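Local atomic coordinates of peptidase, M20/M25/M40 family (PDB entry 4EWT), a protein that probably hydrolyses amide bonds of N-acylated amino acids or related compounds, as a two-manganese amidohydrolase of the M20 peptidase family. Residues E42-K47 with V130-Q135; T307-K312 with G381-D386; Q3-T8 with L113-T118; G172-R177 with L373-E378. All coordinates share one frame; numbering follows the deposited sequence.

Interaction 1 (E42-K47 with V130-Q135)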
loop_
_atom_site.group_PDB
_atom_site.type_symbol
_atom_site.label_atom_id
_atom_site.label_comp_id
_atom_site.label_asym_id
_atom_site.label_seq_id
_atom_site.Cartn_x
_atom_site.Cartn_y
_atom_site.Cartn_z
ATOM N N GLU A 42 18.101 47.728 -27.490
ATOM C CA GLU A 42 17.866 48.682 -28.532
ATOM C C GLU A 42 16.757 49.630 -28.183
ATOM O O GLU A 42 16.833 50.763 -28.571
ATOM C CB GLU A 42 17.574 48.025 -29.865
ATOM C CG GLU A 42 16.395 47.186 -29.811
ATOM C CD GLU A 42 15.236 47.628 -30.653
ATOM O OE1 GLU A 42 14.266 48.170 -30.082
ATOM O OE2 GLU A 42 15.263 47.360 -31.875
ATOM N N PHE A 43 15.737 49.179 -27.464
ATOM C CA PHE A 43 14.662 50.096 -27.054
ATOM C C PHE A 43 15.190 51.332 -26.317
ATOM O O PHE A 43 14.707 52.449 -26.537
ATOM C CB PHE A 43 13.606 49.371 -26.206
ATOM C CG PHE A 43 12.553 50.290 -25.620
ATOM C CD1 PHE A 43 11.385 50.570 -26.323
ATOM C CD2 PHE A 43 12.738 50.875 -24.365
ATOM C CE1 PHE A 43 10.415 51.416 -25.787
ATOM C CE2 PHE A 43 11.780 51.730 -23.823
ATOM C CZ PHE A 43 10.612 51.998 -24.532
ATOM N N TYR A 44 16.183 51.135 -25.454
ATOM C CA TYR A 44 16.700 52.243 -24.649
ATOM C C TYR A 44 17.658 53.193 -25.383
ATOM O O TYR A 44 18.143 54.158 -24.791
ATOM C CB TYR A 44 17.313 51.732 -23.343
ATOM C CG TYR A 44 16.290 51.124 -22.412
ATOM C CD1 TYR A 44 15.375 51.931 -21.735
ATOM C CD2 TYR A 44 16.232 49.746 -22.209
ATOM C CE1 TYR A 44 14.432 51.388 -20.892
ATOM C CE2 TYR A 44 15.288 49.189 -21.354
ATOM C CZ TYR A 44 14.398 50.021 -20.703
ATOM O OH TYR A 44 13.461 49.514 -19.863
ATOM N N LYS A 45 17.899 52.947 -26.656
ATOM C CA LYS A 45 18.714 53.845 -27.478
ATOM C C LYS A 45 18.013 55.170 -27.632
ATOM O O LYS A 45 16.857 55.213 -27.938
ATOM C CB LYS A 45 18.983 53.265 -28.854
ATOM C CG LYS A 45 19.716 51.968 -28.890
ATOM C CD LYS A 45 21.079 52.059 -28.356
ATOM C CE LYS A 45 21.960 51.092 -29.070
ATOM N NZ LYS A 45 23.257 50.914 -28.407
ATOM N N GLY A 46 18.737 56.242 -27.367
ATOM C CA GLY A 46 18.194 57.603 -27.469
ATOM C C GLY A 46 17.474 58.064 -26.218
ATOM O O GLY A 46 16.965 59.184 -26.169
ATOM N N LYS A 47 17.434 57.193 -25.210
ATOM C CA LYS A 47 16.784 57.494 -23.935
ATOM C C LYS A 47 17.804 57.676 -22.818
ATOM O O LYS A 47 18.884 57.088 -22.857
ATOM C CB LYS A 47 15.718 56.440 -23.622
ATOM C CG LYS A 47 14.580 56.564 -24.624
ATOM C CD LYS A 47 13.574 55.445 -24.604
ATOM C CE LYS A 47 12.878 55.457 -25.958
ATOM N NZ LYS A 47 11.932 54.351 -26.149
ATOM N N VAL A 130 16.172 54.225 -9.876
ATOM C CA VAL A 130 15.404 53.054 -10.244
ATOM C C VAL A 130 16.366 52.119 -10.961
ATOM O O VAL A 130 17.121 52.543 -11.840
ATOM C CB VAL A 130 14.246 53.387 -11.203
ATOM C CG1 VAL A 130 13.412 52.142 -11.480
ATOM C CG2 VAL A 130 13.370 54.481 -10.637
ATOM N N VAL A 131 16.347 50.855 -10.566
ATOM C CA VAL A 131 17.052 49.813 -11.287
ATOM C C VAL A 131 15.996 48.932 -11.952
ATOM O O VAL A 131 15.305 48.171 -11.288
ATOM C CB VAL A 131 17.971 48.968 -10.349
ATOM C CG1 VAL A 131 18.576 47.790 -11.091
ATOM C CG2 VAL A 131 19.079 49.841 -9.768
ATOM N N VAL A 132 15.870 49.049 -13.264
ATOM C CA VAL A 132 14.982 48.187 -14.008
ATOM C C VAL A 132 15.743 46.918 -14.362
ATOM O O VAL A 132 16.835 46.986 -14.932
ATOM C CB VAL A 132 14.465 48.878 -15.276
ATOM C CG1 VAL A 132 13.532 47.958 -16.033
ATOM C CG2 VAL A 132 13.769 50.175 -14.905
ATOM N N ILE A 133 15.168 45.773 -13.997
ATOM C CA ILE A 133 15.763 44.473 -14.257
ATOM C C ILE A 133 14.967 43.756 -15.345
ATOM O O ILE A 133 13.819 43.368 -15.130
ATOM C CB ILE A 133 15.798 43.600 -12.963
ATOM C CG1 ILE A 133 16.665 44.259 -11.886
ATOM C CG2 ILE A 133 16.305 42.182 -13.258
ATOM C CD1 ILE A 133 16.538 43.615 -10.504
ATOM N N HIS A 134 15.577 43.596 -16.516
ATOM C CA HIS A 134 15.004 42.775 -17.573
ATOM C C HIS A 134 15.678 41.405 -17.521
ATOM O O HIS A 134 16.854 41.269 -17.872
ATOM C CB HIS A 134 15.182 43.443 -18.947
ATOM C CG HIS A 134 14.280 44.616 -19.173
ATOM N ND1 HIS A 134 14.734 45.918 -19.159
ATOM C CD2 HIS A 134 12.951 44.684 -19.429
ATOM C CE1 HIS A 134 13.724 46.737 -19.403
ATOM N NE2 HIS A 134 12.630 46.014 -19.562
ATOM N N GLN A 135 14.929 40.402 -17.062
ATOM C CA GLN A 135 15.485 39.093 -16.718
ATOM C C GLN A 135 15.151 38.000 -17.733
ATOM O O GLN A 135 13.986 37.809 -18.076
ATOM C CB GLN A 135 15.000 38.668 -15.324
ATOM C CG GLN A 135 15.700 37.441 -14.745
ATOM C CD GLN A 135 14.854 36.728 -13.715
ATOM O OE1 GLN A 135 14.556 37.268 -12.646
ATOM N NE2 GLN A 135 14.450 35.505 -14.033
#
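Tyr44 and Val132 are the closest backbone partners, yet their CA atoms stand 11.5 Å apart, so side chains alone span the gap between the end of helix 34-43 and strand 129-135. Just past the helix, Tyr44 to Lys47 form a type II turn, closed by Lys47 N donating to Tyr44 O at 3.1 Å; Gly46 takes the positive phi of this turn (85°). Opposite lies an extended strand whose alternate residues, Val132 and His134, direct their CB atoms at the tyrosine.

With CG beside the backbone N (chi1 -66°), the Tyr44 ring is directed at the strand, and Tyr44 and His134 reach toward each other across the gap. Their rings meet rim to rim, centroids 5.7 Å apart and planes turned by 51°, neither ring lying over the face of the other. The imidazole was probably built turned over, and its tight approach to the phenol oxygen is doubtful, so the identity of the ring atom facing that oxygen is uncertain. Beside it, Val132 CG1 comes to 4.1 Å from Tyr44 OH and gives the phenol an apolar flank. Phe43 CD2 sits 3.8 Å above the centre of the Tyr44 ring, covering one face. Behind them, Lys47 NZ lies above a face of Phe43, makes a weak bond to Phe43 O and forms a salt bridge with Glu117.

Helix 105-120 and strand 60-65 also pack on the tyrosine, through Ala116 and Val62. The contact thus buries a phenol oxygen that has no hydrogen-bond partner in the model, beside an imidazole whose rotation is unsettled.

Interaction 2 (T307-K312 with G381-D386)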
loop_
_atom_site.group_PDB
_atom_site.type_symbol
_atom_site.label_atom_id
_atom_site.label_comp_id
_atom_site.label_asym_id
_atom_site.label_seq_id
_atom_site.Cartn_x
_atom_site.Cartn_y
_atom_site.Cartn_z
ATOM N N THR A 307 5.695 44.876 1.448
ATOM C CA THR A 307 4.447 44.518 0.758
ATOM C C THR A 307 3.271 45.335 1.255
ATOM O O THR A 307 2.437 45.759 0.455
ATOM C CB THR A 307 4.104 43.017 0.881
ATOM O OG1 THR A 307 5.188 42.237 0.376
ATOM C CG2 THR A 307 2.837 42.674 0.097
ATOM N N GLU A 308 3.197 45.553 2.568
ATOM C CA GLU A 308 2.116 46.366 3.127
ATOM C C GLU A 308 2.276 47.822 2.731
ATOM O O GLU A 308 1.290 48.496 2.412
ATOM C CB GLU A 308 2.023 46.233 4.650
ATOM C CG GLU A 308 0.583 46.279 5.167
ATOM C CD GLU A 308 -0.219 45.032 4.785
ATOM O OE1 GLU A 308 -1.302 45.168 4.168
ATOM O OE2 GLU A 308 0.239 43.913 5.096
ATOM N N TYR A 309 3.515 48.307 2.740
ATOM C CA TYR A 309 3.801 49.628 2.203
ATOM C C TYR A 309 3.268 49.757 0.774
ATOM O O TYR A 309 2.649 50.760 0.434
ATOM C CB TYR A 309 5.304 49.938 2.251
ATOM C CG TYR A 309 5.682 51.090 1.355
ATOM C CD1 TYR A 309 5.559 52.406 1.798
ATOM C CD2 TYR A 309 6.134 50.868 0.055
ATOM C CE1 TYR A 309 5.884 53.464 0.980
ATOM C CE2 TYR A 309 6.463 51.924 -0.777
ATOM C CZ TYR A 309 6.335 53.218 -0.303
ATOM O OH TYR A 309 6.649 54.273 -1.108
ATOM N N VAL A 310 3.502 48.733 -0.053
ATOM C CA VAL A 310 3.090 48.759 -1.460
ATOM C C VAL A 310 1.569 48.865 -1.603
ATOM O O VAL A 310 1.065 49.683 -2.377
ATOM C CB VAL A 310 3.653 47.544 -2.258
ATOM C CG1 VAL A 310 2.939 47.382 -3.594
ATOM C CG2 VAL A 310 5.154 47.691 -2.462
ATOM N N ALA A 311 0.853 48.047 -0.841
ATOM C CA ALA A 311 -0.602 48.064 -0.837
ATOM C C ALA A 311 -1.174 49.362 -0.256
ATOM O O ALA A 311 -2.228 49.829 -0.696
ATOM C CB ALA A 311 -1.126 46.880 -0.075
ATOM N N LYS A 312 -0.481 49.928 0.735
ATOM C CA LYS A 312 -0.908 51.174 1.371
ATOM C C LYS A 312 -0.776 52.315 0.367
ATOM O O LYS A 312 -1.708 53.103 0.177
ATOM C CB LYS A 312 -0.079 51.454 2.636
ATOM C CG LYS A 312 -0.310 52.831 3.273
ATOM C CD LYS A 312 0.515 53.025 4.545
ATOM C CE LYS A 312 0.154 54.337 5.232
ATOM N NZ LYS A 312 0.847 54.519 6.543
ATOM N N GLY A 381 4.736 52.374 -11.383
ATOM C CA GLY A 381 5.139 53.775 -11.402
ATOM C C GLY A 381 4.753 54.541 -10.147
ATOM O O GLY A 381 5.555 55.308 -9.606
ATOM N N THR A 382 3.517 54.340 -9.694
ATOM C CA THR A 382 3.016 54.966 -8.471
ATOM C C THR A 382 3.885 54.593 -7.268
ATOM O O THR A 382 4.240 55.445 -6.449
ATOM C CB THR A 382 1.552 54.557 -8.201
ATOM O OG1 THR A 382 0.724 55.017 -9.280
ATOM C CG2 THR A 382 1.050 55.140 -6.880
ATOM N N VAL A 383 4.229 53.314 -7.167
ATOM C CA VAL A 383 5.109 52.863 -6.097
ATOM C C VAL A 383 6.462 53.557 -6.221
ATOM O O VAL A 383 6.971 54.099 -5.246
ATOM C CB VAL A 383 5.251 51.334 -6.077
ATOM C CG1 VAL A 383 6.266 50.902 -5.028
ATOM C CG2 VAL A 383 3.899 50.696 -5.802
ATOM N N VAL A 384 7.016 53.578 -7.430
ATOM C CA VAL A 384 8.311 54.214 -7.656
ATOM C C VAL A 384 8.333 55.683 -7.227
ATOM O O VAL A 384 9.301 56.137 -6.609
ATOM C CB VAL A 384 8.757 54.087 -9.128
ATOM C CG1 VAL A 384 10.023 54.899 -9.380
ATOM C CG2 VAL A 384 8.968 52.621 -9.490
ATOM N N LEU A 385 7.269 56.419 -7.543
ATOM C CA LEU A 385 7.231 57.850 -7.244
ATOM C C LEU A 385 7.042 58.137 -5.756
ATOM O O LEU A 385 7.671 59.051 -5.227
ATOM C CB LEU A 385 6.182 58.583 -8.087
ATOM C CG LEU A 385 6.396 58.744 -9.599
ATOM C CD1 LEU A 385 5.329 59.674 -10.134
ATOM C CD2 LEU A 385 7.782 59.278 -9.962
ATOM N N ASP A 386 6.198 57.353 -5.081
ATOM C CA ASP A 386 6.034 57.490 -3.626
ATOM C C ASP A 386 7.284 57.055 -2.869
ATOM O O ASP A 386 7.820 57.815 -2.071
ATOM C CB ASP A 386 4.820 56.730 -3.110
ATOM C CG ASP A 386 4.525 57.045 -1.653
ATOM O OD1 ASP A 386 3.887 58.078 -1.381
ATOM O OD2 ASP A 386 4.942 56.266 -0.776
#
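Tyr309 reaches from helix 304-316 across to Val383 and Asp386 of helix 372-386. Its CB leaves the helix at an angle to the partner, but with CG anti to the backbone N (chi1 163°) the ring is carried over the gap. On one flank of the ring, CE2 comes to 4.4 Å from Val383 CG1. On the other, CE1 has Asp386 OD2 at 3.4 Å, the oxygen oblique to the ring, and CZ lies equally near it. At the tip, OH donates to Asp386 OD2 over 2.6 Å, and OD2 accepts with its anti lone pair, the one directed away from OD1. Ring and carboxylate planes are 36° apart, so the acid meets the phenol at a slant.

Below this polar link, Val310 and Val383 cross at about a right angle, with Val310 CG1 at 4.1 Å from Val383 CG2. The bond lies at the solvent-facing rim, while the valines are buried. Thr313 adds a contact to Asp386, and Leu314 continues the apolar seam along Val383. Here two helices of an alpha/beta catalytic domain cross steeply, the axes of 307-312 and 381-386 passing 10.3 Å apart at 106°, with a buried valine pair at the crossing and a tyrosine–aspartate hydrogen bond at its edge.

Interaction 3 (Q3-T8 with L113-T118)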
loop_
_atom_site.group_PDB
_atom_site.type_symbol
_atom_site.label_atom_id
_atom_site.label_comp_id
_atom_site.label_asym_id
_atom_site.label_seq_id
_atom_site.Cartn_x
_atom_site.Cartn_y
_atom_site.Cartn_z
ATOM N N GLN A 3 -0.080 62.550 -10.925
ATOM C CA GLN A 3 -0.994 63.006 -11.917
ATOM C C GLN A 3 -0.382 62.985 -13.297
ATOM O O GLN A 3 -0.948 62.459 -14.207
ATOM C CB GLN A 3 -1.292 64.424 -11.532
ATOM C CG GLN A 3 -1.018 64.692 -10.043
ATOM C CD GLN A 3 0.419 65.098 -9.707
ATOM O OE1 GLN A 3 0.788 65.144 -8.536
ATOM N NE2 GLN A 3 1.226 65.399 -10.727
ATOM N N GLN A 4 0.791 63.572 -13.417
ATOM C CA GLN A 4 1.581 63.620 -14.654
ATOM C C GLN A 4 1.963 62.218 -15.127
ATOM O O GLN A 4 1.895 61.916 -16.320
ATOM C CB GLN A 4 2.842 64.473 -14.469
ATOM C CG GLN A 4 3.620 64.704 -15.775
ATOM C CD GLN A 4 5.026 65.257 -15.573
ATOM O OE1 GLN A 4 5.374 65.753 -14.496
ATOM N NE2 GLN A 4 5.840 65.179 -16.622
ATOM N N LEU A 5 2.362 61.374 -14.177
ATOM C CA LEU A 5 2.698 59.984 -14.448
ATOM C C LEU A 5 1.538 59.272 -15.144
ATOM O O LEU A 5 1.710 58.701 -16.224
ATOM C CB LEU A 5 3.042 59.264 -13.141
ATOM C CG LEU A 5 4.006 58.068 -13.074
ATOM C CD1 LEU A 5 3.424 57.002 -12.169
ATOM C CD2 LEU A 5 4.420 57.477 -14.420
ATOM N N ILE A 6 0.359 59.329 -14.532
ATOM C CA ILE A 6 -0.807 58.593 -15.028
ATOM C C ILE A 6 -1.176 58.988 -16.458
ATOM O O ILE A 6 -1.353 58.118 -17.319
ATOM C CB ILE A 6 -2.041 58.729 -14.078
ATOM C CG1 ILE A 6 -1.683 58.337 -12.633
ATOM C CG2 ILE A 6 -3.238 57.928 -14.603
ATOM C CD1 ILE A 6 -1.111 56.916 -12.442
ATOM N N GLU A 7 -1.249 60.288 -16.740
ATOM C CA GLU A 7 -1.626 60.700 -18.082
ATOM C C GLU A 7 -0.564 60.439 -19.125
ATOM O O GLU A 7 -0.873 60.154 -20.249
ATOM C CB GLU A 7 -2.167 62.132 -18.157
ATOM C CG GLU A 7 -2.131 62.894 -16.900
ATOM C CD GLU A 7 -3.409 63.675 -16.635
ATOM O OE1 GLU A 7 -4.161 63.259 -15.739
ATOM O OE2 GLU A 7 -3.667 64.705 -17.306
ATOM N N THR A 8 0.689 60.522 -18.749
ATOM C CA THR A 8 1.750 60.104 -19.671
ATOM C C THR A 8 1.620 58.621 -20.011
ATOM O O THR A 8 1.767 58.231 -21.169
ATOM C CB THR A 8 3.164 60.338 -19.110
ATOM O OG1 THR A 8 3.264 61.664 -18.588
ATOM C CG2 THR A 8 4.204 60.161 -20.203
ATOM N N LEU A 113 9.139 48.439 -20.325
ATOM C CA LEU A 113 9.893 49.284 -21.254
ATOM C C LEU A 113 9.284 50.683 -21.332
ATOM O O LEU A 113 10.006 51.682 -21.266
ATOM C CB LEU A 113 9.985 48.656 -22.655
ATOM C CG LEU A 113 10.838 47.401 -22.876
ATOM C CD1 LEU A 113 10.572 46.878 -24.269
ATOM C CD2 LEU A 113 12.339 47.644 -22.674
ATOM N N VAL A 114 7.962 50.750 -21.439
ATOM C CA VAL A 114 7.261 52.029 -21.544
ATOM C C VAL A 114 7.239 52.792 -20.207
ATOM O O VAL A 114 7.324 54.023 -20.184
ATOM C CB VAL A 114 5.833 51.847 -22.139
ATOM C CG1 VAL A 114 5.081 53.175 -22.193
ATOM C CG2 VAL A 114 5.915 51.233 -23.529
ATOM N N LEU A 115 7.148 52.068 -19.098
ATOM C CA LEU A 115 7.242 52.703 -17.792
ATOM C C LEU A 115 8.638 53.278 -17.558
ATOM O O LEU A 115 8.774 54.368 -17.009
ATOM C CB LEU A 115 6.885 51.723 -16.682
ATOM C CG LEU A 115 7.126 52.208 -15.242
ATOM C CD1 LEU A 115 6.281 53.424 -14.903
ATOM C CD2 LEU A 115 6.848 51.080 -14.262
ATOM N N ALA A 116 9.666 52.534 -17.962
ATOM C CA ALA A 116 11.047 52.958 -17.750
ATOM C C ALA A 116 11.362 54.236 -18.529
ATOM O O ALA A 116 11.954 55.171 -17.982
ATOM C CB ALA A 116 12.010 51.846 -18.119
ATOM N N GLU A 117 10.947 54.264 -19.794
ATOM C CA GLU A 117 11.016 55.457 -20.640
ATOM C C GLU A 117 10.354 56.642 -19.948
ATOM O O GLU A 117 10.917 57.748 -19.900
ATOM C CB GLU A 117 10.331 55.181 -21.985
ATOM C CG GLU A 117 10.126 56.426 -22.865
ATOM C CD GLU A 117 9.338 56.124 -24.131
ATOM O OE1 GLU A 117 8.375 56.858 -24.429
ATOM O OE2 GLU A 117 9.674 55.149 -24.826
ATOM N N THR A 118 9.166 56.392 -19.396
ATOM C CA THR A 118 8.382 57.425 -18.723
ATOM C C THR A 118 9.061 57.928 -17.449
ATOM O O THR A 118 9.177 59.132 -17.256
ATOM C CB THR A 118 6.961 56.939 -18.416
ATOM O OG1 THR A 118 6.356 56.464 -19.625
ATOM C CG2 THR A 118 6.118 58.066 -17.850
#
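Thr8 and Thr118, which touch through their methyl groups, each bind a flat peptide carbonyl one helical turn back in their own helix. Gln4 O accepts from Thr8 N on one face of its plane and from Thr8 OG1 on the other, the hydroxyl at 2.7 Å and tilted 35° out of plane. Val114 O is held in the same way: Thr118 N comes from one face, and Thr118 OG1 from the opposite one at 2.7 Å, tilted by 24°. Both threonines have OG1 beside the backbone N, which leaves CG2 anti to that N and aimed across the helix interface.

The two side chains run alongside each other in opposing senses, bringing Thr8 CG2 to 3.7 Å from Thr118 CG2. Leu5 crosses the same methyl at a slant, its CD2 branch 3.9 Å from Thr118 CG2, and that branch also lies 4.5 Å from Leu115 CD1. A single threonine methyl is thereby packed by both Thr8 and Leu5. With the hydroxyls engaged by their own helices, the surfaces that meet are wholly apolar; Thr118 OG1 is additionally bonded to Lys12.

The axes of segments 3-8 and 113-118 lie 11.0 Å apart at 137°, closer to antiparallel than to perpendicular. Helix 372-386 closes one side of the pair: Leu385 packs on Leu5, and Val380 on Leu115. Helix 13-25 covers Val114 through Met16 and Ile19, while Lys12, at the junction of helices 2-11 and 13-25, and Lys15 of the latter form salt bridges with Glu117.

Interaction 4 (G172-R177 with L373-E378)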
loop_
_atom_site.group_PDB
_atom_site.type_symbol
_atom_site.label_atom_id
_atom_site.label_comp_id
_atom_site.label_asym_id
_atom_site.label_seq_id
_atom_site.Cartn_x
_atom_site.Cartn_y
_atom_site.Cartn_z
ATOM N N GLY A 172 -9.050 44.607 -13.815
ATOM C CA GLY A 172 -9.619 45.771 -13.157
ATOM C C GLY A 172 -9.056 46.012 -11.770
ATOM O O GLY A 172 -9.445 46.969 -11.098
ATOM N N LYS A 173 -8.147 45.138 -11.335
ATOM C CA LYS A 173 -7.462 45.317 -10.047
ATOM C C LYS A 173 -6.120 44.594 -9.906
ATOM O O LYS A 173 -5.773 43.735 -10.710
ATOM C CB LYS A 173 -8.380 44.990 -8.859
ATOM C CG LYS A 173 -9.270 43.787 -9.014
ATOM C CD LYS A 173 -10.380 43.850 -7.979
ATOM C CE LYS A 173 -11.469 42.831 -8.267
ATOM N NZ LYS A 173 -12.735 43.228 -7.597
ATOM N N VAL A 174 -5.374 44.991 -8.878
ATOM C CA VAL A 174 -4.086 44.397 -8.534
ATOM C C VAL A 174 -4.186 43.663 -7.203
ATOM O O VAL A 174 -4.962 44.058 -6.327
ATOM C CB VAL A 174 -2.936 45.448 -8.467
ATOM C CG1 VAL A 174 -2.573 45.940 -9.858
ATOM C CG2 VAL A 174 -3.296 46.612 -7.556
ATOM N N TYR A 175 -3.384 42.610 -7.059
ATOM C CA TYR A 175 -3.480 41.698 -5.921
ATOM C C TYR A 175 -2.149 41.527 -5.189
ATOM O O TYR A 175 -1.074 41.555 -5.806
ATOM C CB TYR A 175 -4.016 40.340 -6.381
ATOM C CG TYR A 175 -5.303 40.424 -7.180
ATOM C CD1 TYR A 175 -6.550 40.410 -6.546
ATOM C CD2 TYR A 175 -5.274 40.514 -8.570
ATOM C CE1 TYR A 175 -7.735 40.482 -7.286
ATOM C CE2 TYR A 175 -6.446 40.594 -9.316
ATOM C CZ TYR A 175 -7.672 40.577 -8.671
ATOM O OH TYR A 175 -8.829 40.654 -9.423
ATOM N N TYR A 176 -2.240 41.348 -3.872
ATOM C CA TYR A 176 -1.070 41.272 -2.997
ATOM C C TYR A 176 -1.266 40.327 -1.801
ATOM O O TYR A 176 -2.400 40.025 -1.415
ATOM C CB TYR A 176 -0.702 42.668 -2.485
ATOM C CG TYR A 176 -1.555 43.171 -1.330
ATOM C CD1 TYR A 176 -1.092 43.109 -0.013
ATOM C CD2 TYR A 176 -2.821 43.720 -1.557
ATOM C CE1 TYR A 176 -1.871 43.580 1.054
ATOM C CE2 TYR A 176 -3.608 44.194 -0.498
ATOM C CZ TYR A 176 -3.129 44.123 0.803
ATOM O OH TYR A 176 -3.907 44.596 1.847
ATOM N N ARG A 177 -0.163 39.951 -1.176
ATOM C CA ARG A 177 -0.127 39.125 0.009
ATOM C C ARG A 177 1.252 39.120 0.654
ATOM O O ARG A 177 2.200 38.772 0.037
ATOM C CB ARG A 177 -0.545 37.704 -0.330
ATOM C CG ARG A 177 -0.439 36.788 0.821
ATOM C CD ARG A 177 -0.848 35.437 0.479
ATOM N NE ARG A 177 -1.586 34.876 1.567
ATOM C CZ ARG A 177 -1.015 34.277 2.580
ATOM N NH1 ARG A 177 0.292 34.139 2.633
ATOM N NH2 ARG A 177 -1.768 33.806 3.531
ATOM N N LEU A 373 -1.673 45.737 -19.080
ATOM C CA LEU A 373 -0.424 46.452 -19.387
ATOM C C LEU A 373 -0.371 47.812 -18.698
ATOM O O LEU A 373 0.569 48.113 -17.961
ATOM C CB LEU A 373 -0.230 46.627 -20.901
ATOM C CG LEU A 373 0.132 45.409 -21.758
ATOM C CD1 LEU A 373 -0.099 45.699 -23.225
ATOM C CD2 LEU A 373 1.569 44.975 -21.544
ATOM N N LEU A 374 -1.398 48.621 -18.941
ATOM C CA LEU A 374 -1.475 49.973 -18.391
ATOM C C LEU A 374 -1.564 49.950 -16.863
ATOM O O LEU A 374 -0.883 50.727 -16.184
ATOM C CB LEU A 374 -2.656 50.733 -19.018
ATOM C CG LEU A 374 -2.977 52.160 -18.561
ATOM C CD1 LEU A 374 -1.776 53.091 -18.704
ATOM C CD2 LEU A 374 -4.186 52.705 -19.314
ATOM N N ILE A 375 -2.390 49.046 -16.338
ATOM C CA ILE A 375 -2.572 48.891 -14.894
ATOM C C ILE A 375 -1.258 48.542 -14.190
ATOM O O ILE A 375 -0.982 49.052 -13.107
ATOM C CB ILE A 375 -3.660 47.838 -14.565
ATOM C CG1 ILE A 375 -5.038 48.339 -15.009
ATOM C CG2 ILE A 375 -3.677 47.504 -13.069
ATOM C CD1 ILE A 375 -6.140 47.266 -14.928
ATOM N N SER A 376 -0.451 47.687 -14.815
ATOM C CA SER A 376 0.856 47.315 -14.274
ATOM C C SER A 376 1.800 48.519 -14.207
ATOM O O SER A 376 2.437 48.766 -13.177
ATOM C CB SER A 376 1.476 46.193 -15.104
ATOM O OG SER A 376 0.677 45.026 -15.027
ATOM N N ALA A 377 1.875 49.272 -15.301
ATOM C CA ALA A 377 2.715 50.466 -15.354
ATOM C C ALA A 377 2.283 51.511 -14.326
ATOM O O ALA A 377 3.121 52.052 -13.604
ATOM C CB ALA A 377 2.730 51.053 -16.763
ATOM N N GLU A 378 0.977 51.770 -14.253
ATOM C CA GLU A 378 0.421 52.738 -13.299
ATOM C C GLU A 378 0.737 52.343 -11.861
ATOM O O GLU A 378 1.165 53.180 -11.062
ATOM C CB GLU A 378 -1.093 52.898 -13.488
ATOM C CG GLU A 378 -1.502 53.788 -14.665
ATOM C CD GLU A 378 -3.003 53.754 -14.945
ATOM O OE1 GLU A 378 -3.731 52.990 -14.272
ATOM O OE2 GLU A 378 -3.461 54.487 -15.846
#
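Val174 and Ile375 join sheet and helix in the layered alpha/beta catalytic domain of this M20-family enzyme, where strand 173-176 of the mixed sheet is covered by helix 372-386. The strand runs between 344-350, antiparallel to it, and 322-325, parallel to it. The loop joining strand 344-350 to the helix carries His362, a manganese ligand, so the contact joins the helix that follows this loop to the sheet.

Ile375 is the helix residue that does the touching, its CB directed at the strand, and it uses two branches. Its CG2 stands anti to the backbone N and meets Val174, the two side chains passing flank to flank and pointing opposite ways. The longer branch, through CG1, swings beside the backbone N (chi1 -67°) and extends toward Gly172, where the chain enters the strand. Gly172 has a positive phi (111°) and presents its bare backbone to the isoleucine, so CD1 rests near its N and its CA at once. Val174 offers its CG1 branch.

Neighbouring side chains pack round both partners. Thr349 of strand 344-350 touches Val174 and Ile375 alike, Val323 flanks the valine, and Phe321 packs on the isoleucine. Ser376 OG is hydrogen-bonded to Thr349 OG1, adding a polar tie between helix and sheet beside the buried aliphatic pair. The grip ends in two van der Waals contacts of Ile375: CG2 to Val174 CG1 at 3.7 Å, and CD1 to Gly172 N at 4.1 Å.

All four contacts lie in the metal-binding domain, and interactions 2, 3 and 4 gather round helix 372-386: interactions 2 and 4 use it directly, and interaction 3 packs on it through Leu5 and Leu115. Their centres are 12 to 15 Å apart. Interaction 1 lies 14 Å from interaction 3, joined to it by the Lys47–Glu117 salt bridge, and 21 Å from interactions 2 and 4; its Val130 packs on Val384 of interaction 2, whereas interactions 1 and 4 reach the same mixed sheet without touching. Along the chain, interactions 1 and 3 alternate, as do 2 and 4, and the first pair closes before the second opens. The N-terminal and C-terminal helices are thereby bound together on one side of the sheet.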